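Local coordinates for kelch domain-containing protein (Colletotrichum graminicola M1.001, PDB 5C86) that probably oxidises alcohols with a copper-dependent active site, as an alcohol oxidase of the galactose oxidase and glyoxal oxidase (AA5) family, at residues 15-20 with 420-425; 76-81 with 426-431; 177-182 with 189-194; 284-289 with 338-343; 301-306 with 332-337. All blocks are in the same frame, centred on the assembly; numbering follows the deposited sequence.

Contact 1 of 5, residues 15-20 with 420-425; sequences VPVAVA and ATTHTV
A chi1 of -173° swings Thr422 OG1 clear of its own amide nitrogen and onto the carbonyl of Val17. OG1 gives its proton to Val17 O at 2.8 Å and comes from above the carbonyl plane. The same OG1 accepts from His423 ND1 at 2.9 Å, close to the plane of the imidazole. Val17 CG1 lies 4.0 Å from His423 CE1. A water adds a second link, donating to Val17 O and accepting from His423 N. Beyond this end the two chains run antiparallel, strand 18-21 beside strand 412-422. Val19 and Thr421 form a hydrogen-bonded pair, with Val19 N to Thr421 O at 3.0 Å and Thr421 N to Val19 O at 2.8 Å. Their CG2 methyls lie side by side. On the other face Ala20 CB meets Ala420 CB at 3.7 Å, a close fit of two small side chains. The pairing joins a strand near the N-terminus to the C-terminal early set region. A type I' turn from Thr422 to Val425 carries His423, a copper ligand whose site is empty here. His335 and Tyr120 are the other copper-binding residues of this site. The relay through Thr422 OG1 would restrain the rotation of the imidazole. With ND1 engaged there, NE2 is turned toward His335, consistent with its use as the metal-facing nitrogen.

Contact 2 of 5, residues 76-81 with 426-431; sequences TSLDAD and NTDQRR
Strand residues 76-78 run extended past a loop, 426-431, that has no regular structure. The backbones stay apart, and the CA atoms of Ser77 and Asp428 are 6.2 Å from each other. An Asx motif shapes the loop: Asn426 OD1 accepts from Gln429 N at 3.1 Å. Asp428, its CG opposite the carbonyl carbon at chi1 -77°, then reaches across with its carboxylate. Leu78 N donates to Asp428 OD1 at 2.9 Å in an almost straight bond, 174° at the hydrogen, arriving from above the carboxylate plane. OD2 sits 3.2 Å from Ser77 CA and 3.6 Å from Leu78 CD1. The Leu78 and Asp428 side chains cross at about a right angle, with CD1 against the carboxylate. Two waters fill out the polar side. One donates to Asp428 OD2 at 2.6 Å and is also hydrogen-bonded to Thr76 OG1. The other donates to Thr76 O and accepts from Thr427 N. The buried carboxylate is also paired with Arg417 in a salt bridge at OD1, which would probably favour its charged form. Ser77 OG and Thr427 OG1 both bond to Ser123. Strand 75-78 is an outermost strand of its four-stranded propeller blade. The loop connects strands 412-422 and 431-438 of the early set domain. It is met by strand 75-78 and by strand 122-125 of the next blade, while Arg417 reaches in from strand 412-422.

Contact 3 of 5, residues 177-182 with 189-194; sequences SHAWLW and VLQAGP
Trp180 and Pro194 form the apolar centre. A chi1 of -57° lays one indole face over the Gly193-Pro194 backbone. Pro194 CD sits 3.9 Å from the centroid of the five-membered ring, and Gly193 CA lies at the same distance from that of the six-membered ring. Both are CH-pi contacts over the face. The peptide before Pro194 is cis. Ala192 CB continues the apolar surface, touching Trp180 CB and the edge of the Trp182 ring. Leu181 CB meets Val189 CG1 at 3.9 Å. Outward from this lies a ladder of backbone bonds. Trp180 N donates to Gly193 O at 2.9 Å, and Ala192 N donates to Trp180 O at 3.0 Å. Trp182 and Leu190 form a hydrogen-bonded antiparallel pair in the hairpin of strands 181-183 and 188-191. These are the first two strands of a propeller blade. At the polar edge Trp182 NE1 bonds Ser226, and Gln191 OE1 bonds Asn199. His178, just before the hairpin, bonds Tyr245 through NE2 and its ring meets that of the copper ligand Tyr120. Glycine at 193 leaves room for the indole face. Both N and O of Trp180 are bonded across the hairpin, which satisfies its buried backbone.

Contact 4 of 5, residues 284-289 with 338-343; sequences VVMPDG and ALLMAD
Val284 and Leu340 face each other, and their side chains cross obliquely. Val284 forks over the other strand. Its chi1 of 176° swings CG1 away from the amide nitrogen and against Leu340, 3.6 Å from Leu340 N and 3.7 Å from Leu340 CB. CG2 goes the other way and meets Ala338 CB at 3.8 Å. The valine thus spans the two side chains that strand 338-340 turns toward it, while the CB of Leu339 between them points away. Leu340 reaches back with its branched end, past Val284 to the residues that follow. CD2 comes within 3.5 Å of Val285 O and 4.2 Å of Pro287 CD. CD1 makes a looser contact with Met286 CG at 4.4 Å. The two strands run in nearly the same direction, but they are not paired with each other. They belong to adjacent four-stranded blades of the beta-propeller: 282-285 is an outermost strand of one blade and 336-340 of the next, so the contact joins blade to blade by apolar side chains. A type I turn from Met286 to Gly289 ends the first segment. Strands of the early set domain cover this side, with Ile416 and Met462 touching Leu340. Pro287 packs on Phe464 and Met466, and its carbonyl accepts from Arg431 NE. Val285 N donates to Gln429 OE1.

Contact 5 of 5, residues 301-306 with 332-337; sequences WLFSDT and RNYHST
Leu302 and Phe303 pack round Tyr334 in the tight part of this contact. Tyr334, at chi1 -164°, extends its ring between them. Leu302 CD2 sits over the centre of this ring, 3.6 Å from its centroid, as a CH-pi contact. Tyr334 in turn points its edge at the face of Phe303 in a T-shaped pair, with centroids 5.3 Å apart and planes at 85°. His335 CD2 lies over the rim of the opposite tyrosine face. Phe303 CE1 is 3.5 Å from His335 CE1. Asn333 adds a firm bond, ND2 donating to Ser304 O at 2.9 Å in the carbonyl plane, 174° at the hydrogen. A type II turn from Asn333 to Ser336 presents Tyr334 and His335 at the start of propeller strand 336-340. His335 is a copper ligand, with the metal absent here, and its ND1 bonds Gly352 O. Tyr334 OH bonds Tyr245 and the copper ligand Tyr120, so Tyr334 is a second-shell residue. The other side is looser. Asn333 ND2 makes only a weak bond to Thr306 O. A water bridges the gap, donating to Trp301 O and accepting from Ser304 N and Tyr334 N. Trp301 and Thr306 are exposed, and Ser304 OG and Thr306 OG1 share a hydrogen bond.

Along the chain, contacts 3, 4 and 5 all fall between the two segments of contact 1. Contacts 1 and 2 interlock, since their segments alternate. Both join the N-terminal part of the chain to the early set region through residues 420-431. Contacts 4 and 5 share strand 336-340, although their centres lie 22 Å apart. The centres of contacts 1 and 5 are about 13 Å apart, and His423 NE2 lies 2.8 Å from His335 NE2. Contact 3 adds His178 next to His423, while contact 2 meets contact 3 at Trp182. Contact 4 touches contact 2 through Arg431 and Gln429. Contacts 1 and 2 bring the early set region into the propeller. Contacts 1, 3 and 5 lie by the copper site; contact 4 joins two blades away from it.

Contact 1 of 5, residues 15-20 with 420-425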
# COMPACT_ATOMS: atom_id res chain seq x y z
N VAL A 15 -14.64 -10.70 5.61
CA VAL A 15 -14.32 -9.34 5.94
C VAL A 15 -12.97 -9.06 5.20
O VAL A 15 -11.99 -9.79 5.30
CB VAL A 15 -14.11 -9.14 7.45
CG1 VAL A 15 -13.80 -7.71 7.77
CG2 VAL A 15 -15.40 -9.60 8.22
N PRO A 16 -12.98 -7.93 4.41
CA PRO A 16 -11.82 -7.64 3.54
C PRO A 16 -10.72 -6.93 4.32
O PRO A 16 -10.53 -5.69 4.19
CB PRO A 16 -12.42 -6.84 2.42
CG PRO A 16 -13.56 -6.15 3.02
CD PRO A 16 -14.14 -7.11 4.09
N VAL A 17 -10.05 -7.70 5.15
CA VAL A 17 -9.04 -7.21 6.05
C VAL A 17 -7.69 -7.01 5.32
O VAL A 17 -6.82 -6.26 5.79
CB VAL A 17 -8.89 -8.17 7.27
CG1 VAL A 17 -7.74 -7.82 8.17
CG2 VAL A 17 -10.24 -8.15 8.02
N ALA A 18 -7.51 -7.72 4.25
CA ALA A 18 -6.33 -7.62 3.40
C ALA A 18 -6.90 -7.52 2.01
O ALA A 18 -7.81 -8.29 1.63
CB ALA A 18 -5.42 -8.77 3.57
N VAL A 19 -6.31 -6.66 1.16
CA VAL A 19 -6.76 -6.50 -0.21
C VAL A 19 -5.58 -6.30 -1.13
O VAL A 19 -4.55 -5.77 -0.69
CB VAL A 19 -7.74 -5.37 -0.42
CG1 VAL A 19 -8.98 -5.52 0.48
CG2 VAL A 19 -7.12 -4.00 -0.20
N ALA A 20 -5.73 -6.73 -2.39
CA ALA A 20 -4.65 -6.60 -3.39
C ALA A 20 -5.26 -6.30 -4.71
O ALA A 20 -6.31 -6.87 -5.07
CB ALA A 20 -3.84 -7.84 -3.51
N ALA A 420 -1.04 -3.59 -2.46
CA ALA A 420 -1.81 -4.45 -1.59
C ALA A 420 -1.66 -3.87 -0.21
O ALA A 420 -0.67 -3.24 0.13
CB ALA A 420 -1.29 -5.87 -1.60
N THR A 421 -2.67 -4.12 0.64
CA THR A 421 -2.60 -3.56 1.99
C THR A 421 -3.33 -4.39 3.01
O THR A 421 -4.32 -5.03 2.73
CB THR A 421 -3.22 -2.11 2.04
OG1 THR A 421 -2.82 -1.43 3.25
CG2 THR A 421 -4.72 -1.99 1.92
N THR A 422 -2.83 -4.33 4.24
CA THR A 422 -3.51 -4.87 5.41
C THR A 422 -2.95 -4.16 6.60
O THR A 422 -1.76 -3.85 6.62
CB THR A 422 -3.32 -6.42 5.48
OG1 THR A 422 -4.16 -6.88 6.54
CG2 THR A 422 -1.95 -6.84 5.76
N HIS A 423 -3.76 -3.93 7.62
CA HIS A 423 -3.27 -3.40 8.88
C HIS A 423 -2.51 -2.08 8.79
O HIS A 423 -1.65 -1.83 9.61
CB HIS A 423 -2.35 -4.45 9.60
CG HIS A 423 -3.07 -5.62 10.14
ND1 HIS A 423 -3.60 -6.62 9.35
CD2 HIS A 423 -3.47 -5.89 11.42
CE1 HIS A 423 -4.29 -7.46 10.13
NE2 HIS A 423 -4.19 -7.05 11.37
N THR A 424 -2.95 -1.25 7.86
CA THR A 424 -2.39 0.09 7.58
C THR A 424 -1.11 0.04 6.79
O THR A 424 -0.60 1.13 6.46
CB THR A 424 -2.15 1.04 8.85
OG1 THR A 424 -0.94 0.67 9.53
CG2 THR A 424 -3.33 1.01 9.77
N VAL A 425 -0.59 -1.15 6.44
CA VAL A 425 0.74 -1.28 5.85
C VAL A 425 0.56 -1.48 4.34
O VAL A 425 -0.14 -2.40 3.90
CB VAL A 425 1.57 -2.41 6.44
CG1 VAL A 425 2.88 -2.55 5.69
CG2 VAL A 425 1.71 -2.22 7.94
O HOH W 1 -6.51 -4.15 7.55

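Contact 2 of 5, residues 76-81 with 426-431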
# COMPACT_ATOMS: atom_id res chain seq x y z
N THR A 76 2.98 -8.39 3.16
CA THR A 76 2.52 -8.54 1.75
C THR A 76 3.51 -7.76 0.90
O THR A 76 3.93 -6.64 1.27
CB THR A 76 1.16 -8.04 1.49
OG1 THR A 76 1.08 -6.63 1.77
CG2 THR A 76 0.17 -8.72 2.32
N SER A 77 3.82 -8.26 -0.27
CA SER A 77 4.57 -7.51 -1.30
C SER A 77 4.28 -8.06 -2.64
O SER A 77 3.90 -9.25 -2.76
CB SER A 77 6.08 -7.55 -1.10
OG SER A 77 6.49 -6.91 0.12
N LEU A 78 4.38 -7.23 -3.69
CA LEU A 78 4.35 -7.69 -5.07
C LEU A 78 5.72 -7.72 -5.65
O LEU A 78 6.48 -6.80 -5.53
CB LEU A 78 3.49 -6.82 -5.92
CG LEU A 78 2.02 -7.13 -5.80
CD1 LEU A 78 1.47 -6.63 -4.46
CD2 LEU A 78 1.13 -6.53 -6.86
N ASP A 79 6.11 -8.83 -6.26
CA ASP A 79 7.44 -8.96 -6.78
C ASP A 79 7.56 -8.41 -8.22
O ASP A 79 6.63 -7.84 -8.76
CB ASP A 79 7.94 -10.46 -6.70
CG ASP A 79 7.40 -11.35 -7.77
OD1 ASP A 79 6.55 -11.01 -8.64
OD2 ASP A 79 7.83 -12.58 -7.67
N ALA A 80 8.77 -8.58 -8.79
CA ALA A 80 9.06 -8.02 -10.13
C ALA A 80 8.10 -8.48 -11.22
O ALA A 80 7.88 -7.76 -12.22
CB ALA A 80 10.46 -8.31 -10.49
N ASP A 81 7.50 -9.68 -11.10
CA ASP A 81 6.56 -10.18 -12.05
C ASP A 81 5.11 -10.07 -11.70
O ASP A 81 4.26 -10.64 -12.33
CB ASP A 81 6.94 -11.63 -12.46
CG ASP A 81 8.33 -11.70 -13.08
OD1 ASP A 81 8.60 -10.97 -14.09
OD2 ASP A 81 9.18 -12.37 -12.50
N ASN A 426 1.22 -0.66 3.52
CA ASN A 426 1.23 -0.78 2.09
C ASN A 426 2.57 -0.26 1.61
O ASN A 426 2.70 0.96 1.29
CB ASN A 426 0.06 -0.09 1.40
CG ASN A 426 0.06 -0.29 -0.08
OD1 ASN A 426 1.05 -0.81 -0.65
ND2 ASN A 426 -1.05 0.06 -0.73
N THR A 427 3.58 -1.13 1.54
CA THR A 427 4.85 -0.71 1.07
C THR A 427 5.00 -0.68 -0.42
O THR A 427 6.05 -0.18 -0.95
CB THR A 427 5.98 -1.61 1.59
OG1 THR A 427 5.85 -2.89 0.97
CG2 THR A 427 5.87 -1.72 3.13
N ASP A 428 4.03 -1.30 -1.11
CA ASP A 428 4.08 -1.47 -2.54
C ASP A 428 3.69 -0.22 -3.32
O ASP A 428 4.03 -0.10 -4.50
CB ASP A 428 3.18 -2.60 -2.97
CG ASP A 428 3.76 -3.98 -2.72
OD1 ASP A 428 4.86 -4.38 -3.23
OD2 ASP A 428 3.10 -4.69 -1.92
N GLN A 429 2.85 0.65 -2.72
CA GLN A 429 2.39 1.79 -3.47
C GLN A 429 3.45 2.92 -3.49
O GLN A 429 3.90 3.33 -2.48
CB GLN A 429 1.04 2.35 -2.98
CG GLN A 429 1.07 2.97 -1.67
CD GLN A 429 -0.28 3.72 -1.30
OE1 GLN A 429 -1.09 4.23 -2.12
NE2 GLN A 429 -0.47 3.78 -0.05
N ARG A 430 3.69 3.42 -4.67
CA ARG A 430 4.43 4.65 -4.87
C ARG A 430 4.04 5.23 -6.17
O ARG A 430 3.64 4.54 -7.11
CB ARG A 430 5.95 4.36 -4.83
CG ARG A 430 6.46 3.40 -5.87
CD ARG A 430 7.98 3.29 -5.87
NE ARG A 430 8.44 2.77 -4.57
CZ ARG A 430 9.64 2.99 -4.00
NH1 ARG A 430 10.63 3.64 -4.68
NH2 ARG A 430 9.85 2.50 -2.80
N ARG A 431 4.20 6.53 -6.28
CA ARG A 431 3.92 7.26 -7.50
C ARG A 431 5.19 7.92 -8.07
O ARG A 431 5.97 8.52 -7.33
CB ARG A 431 2.96 8.38 -7.24
CG ARG A 431 2.79 9.38 -8.38
CD ARG A 431 1.66 10.38 -8.07
NE ARG A 431 1.61 11.52 -9.03
CZ ARG A 431 2.42 12.56 -8.99
NH1 ARG A 431 3.31 12.70 -8.03
NH2 ARG A 431 2.26 13.50 -9.88
O HOH W 2 3.30 -3.94 2.40
O HOH W 3 1.74 -4.38 0.22

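Contact 3 of 5, residues 177-182 with 189-194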
# COMPACT_ATOMS: atom_id res chain seq x y z
N SER A 177 6.34 -3.84 15.13
CA SER A 177 5.48 -4.31 14.02
C SER A 177 5.02 -3.12 13.15
O SER A 177 5.12 -1.92 13.57
CB SER A 177 4.31 -5.04 14.61
OG SER A 177 4.86 -6.20 15.28
N HIS A 178 4.48 -3.43 11.98
CA HIS A 178 3.95 -2.46 11.02
C HIS A 178 4.96 -1.35 10.72
O HIS A 178 4.56 -0.18 10.60
CB HIS A 178 2.62 -1.87 11.47
CG HIS A 178 1.61 -2.87 11.90
ND1 HIS A 178 1.32 -4.03 11.23
CD2 HIS A 178 0.84 -2.86 13.00
CE1 HIS A 178 0.33 -4.64 11.85
NE2 HIS A 178 0.06 -3.99 12.96
N ALA A 179 6.22 -1.68 10.58
CA ALA A 179 7.19 -0.66 10.19
C ALA A 179 6.82 0.03 8.87
O ALA A 179 6.25 -0.61 7.93
CB ALA A 179 8.57 -1.26 10.07
N TRP A 180 7.12 1.33 8.81
CA TRP A 180 6.86 2.14 7.60
C TRP A 180 8.08 1.95 6.64
O TRP A 180 8.91 2.80 6.55
CB TRP A 180 6.66 3.58 7.97
CG TRP A 180 5.61 3.92 8.94
CD1 TRP A 180 4.75 3.09 9.60
CD2 TRP A 180 5.39 5.20 9.48
NE1 TRP A 180 3.94 3.78 10.44
CE2 TRP A 180 4.33 5.11 10.42
CE3 TRP A 180 5.96 6.46 9.23
CZ2 TRP A 180 3.83 6.24 11.09
CZ3 TRP A 180 5.45 7.55 9.90
CH2 TRP A 180 4.44 7.46 10.81
N LEU A 181 8.14 0.84 5.96
CA LEU A 181 9.29 0.50 5.10
C LEU A 181 9.14 1.08 3.69
O LEU A 181 8.08 0.95 3.02
CB LEU A 181 9.42 -0.95 4.97
CG LEU A 181 9.59 -1.81 6.25
CD1 LEU A 181 9.79 -3.27 5.90
CD2 LEU A 181 10.74 -1.28 7.07
N TRP A 182 10.18 1.78 3.28
CA TRP A 182 10.24 2.37 1.93
C TRP A 182 11.54 1.95 1.25
O TRP A 182 12.57 2.46 1.66
CB TRP A 182 10.05 3.90 1.98
CG TRP A 182 8.68 4.22 2.36
CD1 TRP A 182 8.21 4.61 3.57
CD2 TRP A 182 7.53 3.99 1.53
NE1 TRP A 182 6.83 4.67 3.55
CE2 TRP A 182 6.39 4.31 2.31
CE3 TRP A 182 7.37 3.51 0.25
CZ2 TRP A 182 5.11 4.12 1.83
CZ3 TRP A 182 6.13 3.34 -0.24
CH2 TRP A 182 5.00 3.63 0.57
N VAL A 189 16.57 0.30 2.41
CA VAL A 189 15.19 0.39 2.91
C VAL A 189 15.17 1.41 4.00
O VAL A 189 15.92 1.27 5.00
CB VAL A 189 14.63 -0.94 3.34
CG1 VAL A 189 13.23 -0.73 3.98
CG2 VAL A 189 14.54 -1.95 2.25
N LEU A 190 14.36 2.45 3.90
CA LEU A 190 14.16 3.34 4.96
C LEU A 190 13.03 2.85 5.85
O LEU A 190 11.91 2.64 5.33
CB LEU A 190 13.82 4.75 4.50
CG LEU A 190 13.48 5.77 5.56
CD1 LEU A 190 14.72 6.01 6.42
CD2 LEU A 190 12.98 7.08 5.00
N GLN A 191 13.29 2.70 7.14
CA GLN A 191 12.19 2.59 8.13
C GLN A 191 11.85 3.93 8.63
O GLN A 191 12.60 4.57 9.36
CB GLN A 191 12.58 1.63 9.23
CG GLN A 191 11.72 1.69 10.47
CD GLN A 191 12.31 2.54 11.57
OE1 GLN A 191 13.54 2.71 11.69
NE2 GLN A 191 11.40 3.17 12.38
N ALA A 192 10.76 4.50 8.11
CA ALA A 192 10.33 5.85 8.34
C ALA A 192 9.54 6.10 9.62
O ALA A 192 9.27 7.22 9.98
CB ALA A 192 9.60 6.39 7.10
N GLY A 193 9.23 4.99 10.26
CA GLY A 193 8.37 4.99 11.43
C GLY A 193 7.89 3.58 11.64
O GLY A 193 8.38 2.67 11.00
N PRO A 194 6.91 3.37 12.52
CA PRO A 194 6.21 4.36 13.33
C PRO A 194 6.99 4.97 14.46
O PRO A 194 6.67 6.03 14.95
CB PRO A 194 5.01 3.55 13.94
CG PRO A 194 5.55 2.14 13.97
CD PRO A 194 6.32 2.03 12.67

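Contact 4 of 5, residues 284-289 with 338-343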
# COMPACT_ATOMS: atom_id res chain seq x y z
N VAL A 284 -3.92 6.64 0.54
CA VAL A 284 -3.82 6.18 -0.83
C VAL A 284 -3.33 7.32 -1.70
O VAL A 284 -3.96 8.36 -1.75
CB VAL A 284 -5.17 5.63 -1.34
CG1 VAL A 284 -5.06 5.24 -2.81
CG2 VAL A 284 -5.60 4.41 -0.51
N VAL A 285 -2.24 7.09 -2.44
CA VAL A 285 -1.78 8.05 -3.44
C VAL A 285 -2.52 7.87 -4.77
O VAL A 285 -2.71 6.76 -5.21
CB VAL A 285 -0.25 8.11 -3.63
CG1 VAL A 285 0.33 6.88 -4.23
CG2 VAL A 285 0.19 9.32 -4.51
N MET A 286 -2.95 8.97 -5.34
CA MET A 286 -3.68 9.06 -6.59
C MET A 286 -2.80 9.54 -7.75
O MET A 286 -1.72 10.09 -7.54
CB MET A 286 -4.83 10.00 -6.35
CG MET A 286 -5.96 9.33 -5.56
SD MET A 286 -7.12 10.60 -4.97
CE MET A 286 -6.20 11.17 -3.81
N PRO A 287 -3.28 9.35 -8.99
CA PRO A 287 -2.40 9.67 -10.12
C PRO A 287 -1.94 11.10 -10.19
O PRO A 287 -0.84 11.31 -10.77
CB PRO A 287 -3.24 9.35 -11.36
CG PRO A 287 -4.53 8.90 -10.86
CD PRO A 287 -4.40 8.50 -9.43
N ASP A 288 -2.69 12.06 -9.70
CA ASP A 288 -2.26 13.44 -9.69
C ASP A 288 -1.38 13.82 -8.58
O ASP A 288 -1.00 14.99 -8.47
CB ASP A 288 -3.48 14.36 -9.60
CG ASP A 288 -4.40 14.11 -8.43
OD1 ASP A 288 -4.12 13.24 -7.60
OD2 ASP A 288 -5.44 14.84 -8.34
N GLY A 289 -1.01 12.88 -7.71
CA GLY A 289 -0.09 13.17 -6.60
C GLY A 289 -0.73 13.56 -5.32
O GLY A 289 -0.07 13.63 -4.31
N ALA A 338 -7.93 0.25 2.26
CA ALA A 338 -8.24 1.15 1.16
C ALA A 338 -7.16 0.94 0.09
O ALA A 338 -6.04 0.57 0.42
CB ALA A 338 -8.27 2.60 1.56
N LEU A 339 -7.55 1.11 -1.17
CA LEU A 339 -6.67 0.76 -2.23
C LEU A 339 -7.06 1.50 -3.51
O LEU A 339 -8.23 1.58 -3.89
CB LEU A 339 -6.69 -0.74 -2.48
CG LEU A 339 -5.43 -1.28 -3.15
CD1 LEU A 339 -4.29 -1.34 -2.19
CD2 LEU A 339 -5.71 -2.61 -3.77
N LEU A 340 -6.05 2.03 -4.22
CA LEU A 340 -6.30 2.64 -5.54
C LEU A 340 -6.62 1.58 -6.57
O LEU A 340 -5.91 0.61 -6.69
CB LEU A 340 -5.07 3.39 -6.05
CG LEU A 340 -5.22 4.14 -7.35
CD1 LEU A 340 -6.21 5.22 -7.18
CD2 LEU A 340 -3.87 4.70 -7.79
N MET A 341 -7.65 1.85 -7.38
CA MET A 341 -8.06 1.00 -8.52
C MET A 341 -7.52 1.57 -9.87
O MET A 341 -7.31 2.77 -9.98
CB MET A 341 -9.58 0.95 -8.51
CG MET A 341 -10.21 0.47 -7.20
SD MET A 341 -9.61 -1.13 -6.63
CE MET A 341 -10.29 -2.24 -7.79
N ALA A 342 -7.53 0.74 -10.90
CA ALA A 342 -7.04 1.20 -12.21
C ALA A 342 -7.98 2.24 -12.81
O ALA A 342 -7.59 3.06 -13.62
CB ALA A 342 -6.88 -0.01 -13.12
N ASP A 343 -9.24 2.29 -12.36
CA ASP A 343 -10.17 3.34 -12.85
C ASP A 343 -10.01 4.63 -12.09
O ASP A 343 -10.79 5.56 -12.26
CB ASP A 343 -11.62 2.89 -12.94
CG ASP A 343 -12.26 2.68 -11.61
OD1 ASP A 343 -11.57 2.76 -10.61
OD2 ASP A 343 -13.48 2.41 -11.54

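Contact 5 of 5, residues 301-306 with 332-337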
# COMPACT_ATOMS: atom_id res chain seq x y z
N TRP A 301 -8.40 1.53 20.05
CA TRP A 301 -8.73 0.20 20.58
C TRP A 301 -9.04 -0.73 19.42
O TRP A 301 -9.59 -0.29 18.38
CB TRP A 301 -9.95 0.23 21.48
CG TRP A 301 -9.80 1.03 22.75
CD1 TRP A 301 -10.52 2.10 23.04
CD2 TRP A 301 -8.87 0.84 23.84
NE1 TRP A 301 -10.18 2.57 24.28
CE2 TRP A 301 -9.11 1.85 24.74
CE3 TRP A 301 -7.85 -0.08 24.12
CZ2 TRP A 301 -8.37 1.96 25.95
CZ3 TRP A 301 -7.13 0.03 25.32
CH2 TRP A 301 -7.41 1.07 26.19
N LEU A 302 -8.70 -1.98 19.61
CA LEU A 302 -8.88 -2.97 18.56
C LEU A 302 -10.34 -3.44 18.49
O LEU A 302 -11.05 -3.47 19.50
CB LEU A 302 -7.94 -4.14 18.74
CG LEU A 302 -6.45 -3.84 18.98
CD1 LEU A 302 -5.63 -5.07 18.87
CD2 LEU A 302 -5.98 -2.81 17.96
N PHE A 303 -10.79 -3.79 17.30
CA PHE A 303 -12.10 -4.45 17.12
C PHE A 303 -13.22 -3.60 17.70
O PHE A 303 -14.17 -4.10 18.38
CB PHE A 303 -12.08 -5.84 17.77
CG PHE A 303 -10.98 -6.69 17.28
CD1 PHE A 303 -10.98 -7.23 15.99
CD2 PHE A 303 -9.88 -6.94 18.04
CE1 PHE A 303 -9.92 -8.01 15.55
CE2 PHE A 303 -8.81 -7.67 17.59
CZ PHE A 303 -8.81 -8.19 16.34
N SER A 304 -13.13 -2.30 17.45
CA SER A 304 -13.96 -1.31 18.03
C SER A 304 -14.39 -0.27 17.02
O SER A 304 -13.53 0.31 16.30
CB SER A 304 -13.23 -0.60 19.17
OG SER A 304 -14.09 0.31 19.80
N ASP A 305 -15.68 0.00 17.00
CA ASP A 305 -16.31 1.04 16.21
C ASP A 305 -16.37 2.40 16.91
O ASP A 305 -16.97 3.37 16.40
CB ASP A 305 -17.72 0.62 15.68
CG ASP A 305 -17.65 -0.34 14.54
OD1 ASP A 305 -16.58 -0.56 13.96
OD2 ASP A 305 -18.69 -0.90 14.17
N THR A 306 -15.70 2.53 18.04
CA THR A 306 -15.77 3.75 18.83
C THR A 306 -14.86 4.86 18.26
O THR A 306 -13.96 4.59 17.42
CB THR A 306 -15.38 3.47 20.28
OG1 THR A 306 -14.06 2.94 20.29
CG2 THR A 306 -16.41 2.47 20.90
N ARG A 332 -14.41 2.77 9.77
CA ARG A 332 -13.32 2.01 9.15
C ARG A 332 -12.11 2.13 10.05
O ARG A 332 -11.23 2.93 9.79
CB ARG A 332 -13.06 2.56 7.74
CG ARG A 332 -14.26 2.47 6.77
CD ARG A 332 -14.75 1.10 6.43
NE ARG A 332 -15.94 1.17 5.53
CZ ARG A 332 -16.82 0.17 5.34
NH1 ARG A 332 -16.67 -0.98 5.92
NH2 ARG A 332 -17.85 0.37 4.55
N ASN A 333 -12.09 1.29 11.07
CA ASN A 333 -11.10 1.40 12.10
C ASN A 333 -10.15 0.26 11.99
O ASN A 333 -9.65 -0.01 10.90
CB ASN A 333 -11.76 1.54 13.51
CG ASN A 333 -12.55 2.78 13.69
OD1 ASN A 333 -12.44 3.75 12.95
ND2 ASN A 333 -13.36 2.77 14.77
N TYR A 334 -9.81 -0.46 13.06
CA TYR A 334 -8.90 -1.61 12.94
C TYR A 334 -9.44 -2.63 11.94
O TYR A 334 -10.63 -2.91 11.91
CB TYR A 334 -8.74 -2.27 14.33
CG TYR A 334 -7.58 -3.20 14.44
CD1 TYR A 334 -6.28 -2.74 14.23
CD2 TYR A 334 -7.69 -4.54 14.82
CE1 TYR A 334 -5.21 -3.54 14.36
CE2 TYR A 334 -6.54 -5.36 14.96
CZ TYR A 334 -5.31 -4.83 14.73
OH TYR A 334 -4.13 -5.58 14.94
N HIS A 335 -8.54 -3.10 11.09
CA HIS A 335 -8.80 -4.09 10.04
C HIS A 335 -9.54 -3.55 8.83
O HIS A 335 -10.04 -4.35 8.04
CB HIS A 335 -9.44 -5.37 10.61
CG HIS A 335 -8.50 -6.19 11.41
ND1 HIS A 335 -8.94 -7.25 12.19
CD2 HIS A 335 -7.16 -6.19 11.53
CE1 HIS A 335 -7.91 -7.85 12.73
NE2 HIS A 335 -6.82 -7.24 12.37
N SER A 336 -9.59 -2.24 8.70
CA SER A 336 -10.09 -1.56 7.46
C SER A 336 -8.94 -1.46 6.44
O SER A 336 -7.78 -1.57 6.75
CB SER A 336 -10.65 -0.19 7.76
OG SER A 336 -9.63 0.71 8.25
N THR A 337 -9.39 -1.37 5.20
CA THR A 337 -8.48 -1.34 4.05
C THR A 337 -8.92 -0.24 3.09
O THR A 337 -10.06 0.17 3.05
CB THR A 337 -8.44 -2.70 3.36
OG1 THR A 337 -9.78 -3.09 3.01
CG2 THR A 337 -7.71 -3.75 4.17
O HOH W 4 -10.91 -0.59 15.96